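Local coordinates for UDP-N-acetylmuramate-alanine ligase MurC (Thermotoga maritima, PDB 1J6U), which catalyses the ATP-dependent joining of L-alanine to UDP-N-acetylmuramate, a step of peptidoglycan biosynthesis in the bacterial cytoplasm, at residues I23-H31 with P143-M151; E246-E254 with K345-I353. One frame throughout, in Å; residues are numbered along the deposited sequence.

Overall arrangement
From the N terminus the chain first lays down strand 14-18 and helix 23-34 of the five-stranded parallel sheet domain. Interaction 1 closes when strand 144-146 of the middle domain and the loop after it come back to that helix, 112 residues on, so it ties the first domain to the second. Interaction 2 opens only later: strand 243-250 and its turn, in the small antiparallel sheet, meet the end of helix 334-347 and the loop leading to strand 352-357, joining the middle domain to the third. The two loops follow in series, neither nesting nor crossing, and lie on opposite sides of the chain's centre, their centres about 31 Å apart.

Interaction 1: I23-H31 with P143-M151; sequences IGMSAVALH and PTVFLGGIM
Helix 23-31 and strand 144-146 run nearly antiparallel, their axes at 154° and 9.1 Å apart at closest approach, with Ile-23 beside Gly-148 and Ala-27 beside Phe-146. Phe-146 carries much of the contact. Its CZ comes over one face of the His-31 imidazole, 3.4 Å from CG and offset toward the rim, in a T-shaped pair whose planes meet at 67°. His-31 reaches this place with CG anti to its backbone N (chi1 179°), which swings the imidazole off the helix toward the strand. Farther back on the phenyl ring, Phe-146 CD2 lies 3.9 Å from Ala-27 CB; the small methyl lets the aromatic ring settle close to the helix. Phe-105 and Tyr-159 also meet Phe-146 edge-to-face, and the Tyr-159 hydroxyl hydrogen-bonds His-31 ND1.

At the helix start the partner is mostly backbone. Ile-23 lays CG1 against the peptide between Gly-148 and Gly-149, 3.5 Å from Gly-149 N, and its CD1 meets Ile-150 CD1 at 3.9 Å, the two chains crossing at a slant. At Gly-148 a CB would come within 4.4 Å of Ile-23 CG2, and the nearly fully extended backbone of Gly-149 suits a glycine. Gly-24 is part of what looks like a Rossmann-type GxGxxG turn after strand 14-18, and the Leu-147 side chain touches Thr-126 of the predicted ATP site.

The side chains that meet are mostly apolar or aromatic, with the main chain as Ile-23's chief partner, so first and middle domains join here through shape and dispersion rather than charge.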
loop_
_atom_site.group_PDB
_atom_site.type_symbol
_atom_site.label_atom_id
_atom_site.label_comp_id
_atom_site.label_asym_id
_atom_site.label_seq_id
_atom_site.Cartn_x
_atom_site.Cartn_y
_atom_site.Cartn_z
ATOM N N ILE A 23 -4.835 3.854 7.868
ATOM C CA ILE A 23 -5.202 2.658 7.148
ATOM C C ILE A 23 -5.071 1.414 8.058
ATOM O O ILE A 23 -5.992 0.581 8.117
ATOM C CB ILE A 23 -4.361 2.514 5.876
ATOM C CG1 ILE A 23 -5.043 1.517 4.960
ATOM C CG2 ILE A 23 -2.923 2.117 6.195
ATOM C CD1 ILE A 23 -6.262 2.154 4.307
ATOM N N GLY A 24 -3.952 1.323 8.788
ATOM C CA GLY A 24 -3.714 0.207 9.708
ATOM C C GLY A 24 -4.786 0.071 10.790
ATOM O O GLY A 24 -5.489 -0.949 10.923
HETATM N N MSE A 25 -4.926 1.140 11.557
HETATM C CA MSE A 25 -5.884 1.185 12.605
HETATM C C MSE A 25 -7.308 0.983 12.173
HETATM O O MSE A 25 -8.052 0.300 12.882
HETATM C CB MSE A 25 -5.760 2.512 13.352
HETATM C CG MSE A 25 -4.566 2.491 14.262
HETATM SE SE MSE A 25 -4.906 1.390 15.851
HETATM C CE MSE A 25 -5.749 2.817 16.881
ATOM N N SER A 26 -7.728 1.567 11.047
ATOM C CA SER A 26 -9.140 1.375 10.685
ATOM C C SER A 26 -9.440 -0.092 10.408
ATOM O O SER A 26 -10.547 -0.557 10.685
ATOM C CB SER A 26 -9.564 2.243 9.480
ATOM O OG SER A 26 -8.615 2.210 8.430
ATOM N N ALA A 27 -8.446 -0.821 9.893
ATOM C CA ALA A 27 -8.651 -2.240 9.595
ATOM C C ALA A 27 -8.950 -3.015 10.872
ATOM O O ALA A 27 -9.925 -3.801 10.943
ATOM C CB ALA A 27 -7.434 -2.815 8.915
ATOM N N VAL A 28 -8.116 -2.776 11.880
ATOM C CA VAL A 28 -8.273 -3.431 13.164
ATOM C C VAL A 28 -9.601 -2.972 13.783
ATOM O O VAL A 28 -10.326 -3.786 14.350
ATOM C CB VAL A 28 -7.094 -3.104 14.100
ATOM C CG1 VAL A 28 -7.290 -3.765 15.437
ATOM C CG2 VAL A 28 -5.801 -3.564 13.471
ATOM N N ALA A 29 -9.946 -1.692 13.647
ATOM C CA ALA A 29 -11.207 -1.232 14.201
ATOM C C ALA A 29 -12.374 -1.936 13.500
ATOM O O ALA A 29 -13.306 -2.402 14.170
ATOM C CB ALA A 29 -11.354 0.278 14.063
ATOM N N LEU A 30 -12.323 -2.010 12.167
ATOM C CA LEU A 30 -13.398 -2.647 11.387
ATOM C C LEU A 30 -13.552 -4.135 11.793
ATOM O O LEU A 30 -14.649 -4.631 11.974
ATOM C CB LEU A 30 -13.108 -2.496 9.892
ATOM C CG LEU A 30 -13.368 -1.107 9.277
ATOM C CD1 LEU A 30 -12.484 -0.902 8.056
ATOM C CD2 LEU A 30 -14.835 -0.955 8.885
ATOM N N HIS A 31 -12.441 -4.835 11.942
ATOM C CA HIS A 31 -12.473 -6.214 12.389
ATOM C C HIS A 31 -13.245 -6.323 13.728
ATOM O O HIS A 31 -14.170 -7.131 13.861
ATOM C CB HIS A 31 -11.029 -6.716 12.557
ATOM C CG HIS A 31 -10.932 -8.127 13.031
ATOM N ND1 HIS A 31 -11.456 -9.187 12.323
ATOM C CD2 HIS A 31 -10.370 -8.654 14.143
ATOM C CE1 HIS A 31 -11.222 -10.306 12.980
ATOM N NE2 HIS A 31 -10.566 -10.011 14.087
ATOM N N PRO A 143 -11.322 -15.488 2.885
ATOM C CA PRO A 143 -10.334 -15.017 3.856
ATOM C C PRO A 143 -10.717 -13.750 4.626
ATOM O O PRO A 143 -11.540 -12.960 4.188
ATOM C CB PRO A 143 -9.108 -14.755 2.980
ATOM C CG PRO A 143 -9.795 -14.139 1.726
ATOM C CD PRO A 143 -11.007 -15.006 1.516
ATOM N N THR A 144 -10.113 -13.593 5.792
ATOM C CA THR A 144 -10.273 -12.383 6.563
ATOM C C THR A 144 -9.065 -11.619 6.028
ATOM O O THR A 144 -7.940 -12.160 5.996
ATOM C CB THR A 144 -10.115 -12.619 8.096
ATOM O OG1 THR A 144 -11.286 -13.273 8.596
ATOM C CG2 THR A 144 -9.974 -11.293 8.839
ATOM N N VAL A 145 -9.299 -10.385 5.580
ATOM C CA VAL A 145 -8.232 -9.554 5.031
ATOM C C VAL A 145 -7.966 -8.247 5.808
ATOM O O VAL A 145 -8.882 -7.547 6.215
ATOM C CB VAL A 145 -8.550 -9.198 3.553
ATOM C CG1 VAL A 145 -7.358 -8.458 2.898
ATOM C CG2 VAL A 145 -8.909 -10.482 2.786
ATOM N N PHE A 146 -6.688 -7.946 6.000
ATOM C CA PHE A 146 -6.247 -6.739 6.663
ATOM C C PHE A 146 -5.290 -6.141 5.655
ATOM O O PHE A 146 -4.140 -6.569 5.536
ATOM C CB PHE A 146 -5.484 -7.039 7.976
ATOM C CG PHE A 146 -6.360 -7.491 9.086
ATOM C CD1 PHE A 146 -6.698 -8.835 9.224
ATOM C CD2 PHE A 146 -6.897 -6.568 9.986
ATOM C CE1 PHE A 146 -7.566 -9.231 10.255
ATOM C CE2 PHE A 146 -7.757 -6.977 10.999
ATOM C CZ PHE A 146 -8.090 -8.309 11.130
ATOM N N LEU A 147 -5.756 -5.126 4.946
ATOM C CA LEU A 147 -4.936 -4.500 3.925
ATOM C C LEU A 147 -4.448 -3.130 4.350
ATOM O O LEU A 147 -5.175 -2.389 5.013
ATOM C CB LEU A 147 -5.777 -4.313 2.674
ATOM C CG LEU A 147 -5.238 -4.783 1.342
ATOM C CD1 LEU A 147 -5.956 -3.948 0.300
ATOM C CD2 LEU A 147 -3.715 -4.640 1.243
ATOM N N GLY A 148 -3.235 -2.790 3.926
ATOM C CA GLY A 148 -2.669 -1.478 4.205
ATOM C C GLY A 148 -2.978 -0.543 3.044
ATOM O O GLY A 148 -2.180 0.318 2.686
ATOM N N GLY A 149 -4.147 -0.711 2.438
ATOM C CA GLY A 149 -4.484 0.127 1.312
ATOM C C GLY A 149 -5.918 -0.179 0.983
ATOM O O GLY A 149 -6.534 -0.981 1.685
ATOM N N ILE A 150 -6.478 0.464 -0.038
ATOM C CA ILE A 150 -7.851 0.189 -0.363
ATOM C C ILE A 150 -8.003 -0.644 -1.644
ATOM O O ILE A 150 -7.458 -0.311 -2.704
ATOM C CB ILE A 150 -8.665 1.491 -0.537
ATOM C CG1 ILE A 150 -8.648 2.306 0.754
ATOM C CG2 ILE A 150 -10.113 1.140 -0.946
ATOM C CD1 ILE A 150 -9.289 1.597 1.941
HETATM N N MSE A 151 -8.754 -1.728 -1.537
HETATM C CA MSE A 151 -9.033 -2.560 -2.698
HETATM C C MSE A 151 -10.533 -2.668 -2.757
HETATM O O MSE A 151 -11.158 -3.200 -1.855
HETATM C CB MSE A 151 -8.424 -3.958 -2.577
HETATM C CG MSE A 151 -8.842 -4.837 -3.750
HETATM SE SE MSE A 151 -7.669 -6.359 -4.078
HETATM C CE MSE A 151 -8.204 -7.471 -2.591
#

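Interaction 2: E246-E254 with K345-I353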
loop_
_atom_site.group_PDB
_atom_site.type_symbol
_atom_site.label_atom_id
_atom_site.label_comp_id
_atom_site.label_asym_id
_atom_site.label_seq_id
_atom_site.Cartn_x
_atom_site.Cartn_y
_atom_site.Cartn_z
ATOM N N GLU A 246 11.152 -14.957 -18.135
ATOM C CA GLU A 246 11.860 -15.189 -19.356
ATOM C C GLU A 246 11.610 -14.025 -20.315
ATOM O O GLU A 246 12.505 -13.602 -21.026
ATOM C CB GLU A 246 11.420 -16.503 -19.976
ATOM C CG GLU A 246 11.800 -16.588 -21.436
ATOM C CD GLU A 246 11.316 -17.855 -22.079
ATOM O OE1 GLU A 246 10.286 -18.388 -21.607
ATOM O OE2 GLU A 246 11.955 -18.304 -23.060
HETATM N N MSE A 247 10.389 -13.510 -20.328
HETATM C CA MSE A 247 10.014 -12.405 -21.204
HETATM C C MSE A 247 8.864 -11.648 -20.606
HETATM O O MSE A 247 8.019 -12.213 -19.910
HETATM C CB MSE A 247 9.520 -12.882 -22.546
HETATM C CG MSE A 247 10.468 -13.699 -23.333
HETATM SE SE MSE A 247 9.309 -14.413 -24.639
HETATM C CE MSE A 247 8.917 -16.108 -23.824
ATOM N N ARG A 248 8.825 -10.364 -20.914
ATOM C CA ARG A 248 7.782 -9.497 -20.408
ATOM C C ARG A 248 7.429 -8.554 -21.500
ATOM O O ARG A 248 8.294 -8.055 -22.196
ATOM C CB ARG A 248 8.255 -8.682 -19.217
ATOM C CG ARG A 248 7.192 -7.735 -18.723
ATOM C CD ARG A 248 7.731 -6.824 -17.642
ATOM N NE ARG A 248 6.726 -5.840 -17.304
ATOM C CZ ARG A 248 6.823 -4.543 -17.574
ATOM N NH1 ARG A 248 7.896 -4.037 -18.185
ATOM N NH2 ARG A 248 5.824 -3.756 -17.243
ATOM N N SER A 249 6.146 -8.310 -21.645
ATOM C CA SER A 249 5.690 -7.413 -22.667
ATOM C C SER A 249 4.546 -6.612 -22.055
ATOM O O SER A 249 3.515 -7.162 -21.603
ATOM C CB SER A 249 5.240 -8.222 -23.879
ATOM O OG SER A 249 4.450 -7.423 -24.730
ATOM N N ALA A 250 4.761 -5.306 -22.006
ATOM C CA ALA A 250 3.773 -4.401 -21.424
ATOM C C ALA A 250 2.997 -3.730 -22.526
ATOM O O ALA A 250 3.551 -3.341 -23.549
ATOM C CB ALA A 250 4.467 -3.340 -20.581
ATOM N N SER A 251 1.703 -3.604 -22.350
ATOM C CA SER A 251 0.953 -2.917 -23.379
ATOM C C SER A 251 -0.049 -2.008 -22.670
ATOM O O SER A 251 -0.016 -1.883 -21.454
ATOM C CB SER A 251 0.295 -3.944 -24.302
ATOM O OG SER A 251 -0.398 -4.879 -23.514
ATOM N N ARG A 252 -0.913 -1.361 -23.428
ATOM C CA ARG A 252 -1.872 -0.428 -22.875
ATOM C C ARG A 252 -2.889 -1.050 -21.944
ATOM O O ARG A 252 -3.160 -0.512 -20.867
ATOM C CB ARG A 252 -2.576 0.304 -24.021
ATOM C CG ARG A 252 -3.559 1.360 -23.590
ATOM C CD ARG A 252 -4.347 1.980 -24.751
ATOM N NE ARG A 252 -5.033 3.171 -24.284
ATOM C CZ ARG A 252 -4.650 4.407 -24.550
ATOM N NH1 ARG A 252 -3.604 4.641 -25.331
ATOM N NH2 ARG A 252 -5.234 5.402 -23.908
ATOM N N ALA A 253 -3.452 -2.182 -22.339
ATOM C CA ALA A 253 -4.466 -2.825 -21.512
ATOM C C ALA A 253 -3.946 -3.892 -20.537
ATOM O O ALA A 253 -4.627 -4.243 -19.580
ATOM C CB ALA A 253 -5.535 -3.433 -22.404
ATOM N N GLU A 254 -2.738 -4.396 -20.750
ATOM C CA GLU A 254 -2.279 -5.460 -19.876
ATOM C C GLU A 254 -0.846 -5.661 -20.146
ATOM O O GLU A 254 -0.294 -5.090 -21.090
ATOM C CB GLU A 254 -2.977 -6.781 -20.217
ATOM C CG GLU A 254 -2.939 -7.055 -21.749
ATOM C CD GLU A 254 -3.218 -8.495 -22.154
ATOM O OE1 GLU A 254 -4.250 -9.079 -21.743
ATOM O OE2 GLU A 254 -2.391 -9.045 -22.909
ATOM N N LYS A 345 4.811 5.486 -19.413
ATOM C CA LYS A 345 5.204 5.398 -20.811
ATOM C C LYS A 345 4.924 4.017 -21.433
ATOM O O LYS A 345 4.645 3.921 -22.601
ATOM C CB LYS A 345 6.677 5.755 -20.946
ATOM C CG LYS A 345 6.953 7.243 -20.680
ATOM C CD LYS A 345 6.183 8.166 -21.649
ATOM C CE LYS A 345 6.552 9.640 -21.411
ATOM N NZ LYS A 345 5.673 10.652 -22.092
ATOM N N GLU A 346 5.008 2.945 -20.660
ATOM C CA GLU A 346 4.711 1.629 -21.203
ATOM C C GLU A 346 3.227 1.519 -21.504
ATOM O O GLU A 346 2.837 0.946 -22.524
ATOM C CB GLU A 346 5.058 0.531 -20.206
ATOM C CG GLU A 346 6.448 0.025 -20.341
ATOM C CD GLU A 346 6.863 -0.842 -19.165
ATOM O OE1 GLU A 346 7.997 -1.348 -19.234
ATOM O OE2 GLU A 346 6.075 -1.004 -18.188
ATOM N N VAL A 347 2.398 2.032 -20.588
ATOM C CA VAL A 347 0.963 1.958 -20.776
ATOM C C VAL A 347 0.437 2.961 -21.780
ATOM O O VAL A 347 -0.435 2.625 -22.613
ATOM C CB VAL A 347 0.231 2.199 -19.506
ATOM C CG1 VAL A 347 -1.282 2.206 -19.792
ATOM C CG2 VAL A 347 0.598 1.113 -18.507
ATOM N N PHE A 348 0.967 4.183 -21.692
ATOM C CA PHE A 348 0.560 5.256 -22.569
ATOM C C PHE A 348 1.702 5.688 -23.429
ATOM O O PHE A 348 2.378 6.668 -23.138
ATOM C CB PHE A 348 0.085 6.410 -21.750
ATOM C CG PHE A 348 -0.994 6.050 -20.821
ATOM C CD1 PHE A 348 -0.753 5.995 -19.453
ATOM C CD2 PHE A 348 -2.263 5.782 -21.297
ATOM C CE1 PHE A 348 -1.776 5.681 -18.568
ATOM C CE2 PHE A 348 -3.307 5.458 -20.420
ATOM C CZ PHE A 348 -3.077 5.407 -19.065
ATOM N N GLU A 349 1.890 4.953 -24.513
ATOM C CA GLU A 349 2.970 5.193 -25.441
ATOM C C GLU A 349 2.990 6.574 -26.064
ATOM O O GLU A 349 4.047 7.167 -26.189
ATOM C CB GLU A 349 2.912 4.162 -26.565
ATOM C CG GLU A 349 4.046 4.300 -27.570
ATOM C CD GLU A 349 3.901 3.356 -28.750
ATOM O OE1 GLU A 349 3.685 2.143 -28.510
ATOM O OE2 GLU A 349 4.008 3.834 -29.910
ATOM N N ASN A 350 1.827 7.090 -26.454
ATOM C CA ASN A 350 1.794 8.372 -27.125
ATOM C C ASN A 350 1.199 9.551 -26.431
ATOM O O ASN A 350 1.479 10.675 -26.801
ATOM C CB ASN A 350 1.122 8.209 -28.465
ATOM C CG ASN A 350 1.906 7.307 -29.369
ATOM O OD1 ASN A 350 3.092 7.544 -29.610
ATOM N ND2 ASN A 350 1.267 6.253 -29.862
ATOM N N GLU A 351 0.390 9.308 -25.423
ATOM C CA GLU A 351 -0.241 10.410 -24.707
ATOM C C GLU A 351 0.749 11.371 -24.015
ATOM O O GLU A 351 1.933 11.062 -23.812
ATOM C CB GLU A 351 -1.228 9.858 -23.659
ATOM C CG GLU A 351 -2.515 9.192 -24.222
ATOM C CD GLU A 351 -2.288 7.816 -24.919
ATOM O OE1 GLU A 351 -1.180 7.232 -24.837
ATOM O OE2 GLU A 351 -3.240 7.319 -25.554
ATOM N N LYS A 352 0.248 12.554 -23.679
ATOM C CA LYS A 352 1.029 13.565 -22.974
ATOM C C LYS A 352 0.972 13.161 -21.500
ATOM O O LYS A 352 -0.108 12.873 -20.965
ATOM C CB LYS A 352 0.383 14.938 -23.156
ATOM C CG LYS A 352 1.086 16.086 -22.451
ATOM C CD LYS A 352 0.950 17.364 -23.257
ATOM C CE LYS A 352 0.720 18.612 -22.407
ATOM N NZ LYS A 352 -0.703 18.712 -21.967
ATOM N N ILE A 353 2.132 13.109 -20.855
ATOM C CA ILE A 353 2.202 12.746 -19.445
ATOM C C ILE A 353 2.463 13.983 -18.611
ATOM O O ILE A 353 3.500 14.656 -18.781
ATOM C CB ILE A 353 3.330 11.745 -19.161
ATOM C CG1 ILE A 353 3.181 10.537 -20.070
ATOM C CG2 ILE A 353 3.253 11.289 -17.705
ATOM C CD1 ILE A 353 1.830 9.883 -19.966
HETATM O O HOH W 1 4.707 -0.747 -24.088
#
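Arg-248 and Glu-346 meet head on at one end of this contact, between strand 247-250 and the last turn of helix 334-347. The arginine, extended from CG to NE, gives one nitrogen to each carboxylate oxygen: NH1 to OE1 and NH2 to OE2 of Glu-346, both 2.9 Å and nearly straight. The carboxylate and guanidinium planes are 46° apart; the oxygens lie nearly in the guanidinium plane, but the nitrogens come from above that of the acid. Gln-255 also takes a hydrogen bond from Arg-248 NH2. The methyl of Ala-250 lies over the face of the carboxylate on the same side as the arginine, its CB 3.7 Å from Glu-346 OE2. Replacing Glu-346 by an alanine removes the carboxylate and would probably leave the Arg-248 charge without its mate across the contact, held then by neighbours such as Gln-255.

The closer packing lies around Val-347, whose CG1 is 3.5 Å from Arg-252 O and covers the centre of one face of the Phe-348 ring. Arg-252 CA makes a CH...O contact with Val-347 O at 3.4 Å. Beyond it, the long arginine side chain passes Phe-348, whose CD2 lies over one face of the guanidinium. Arg-252 NH1 reaches Glu-351 OE2 at 2.7 Å, on the syn side, while NH2 adds a weak bond to that same oxygen; Tyr-325 and Asn-323 supply further partners.

The looser side is wetter: Ala-250 O and Glu-346 O share a bridging water. Two arginine-glutamate pairs thus join the domains on either side of a small apolar centre at Val-347, probably giving the join its specificity.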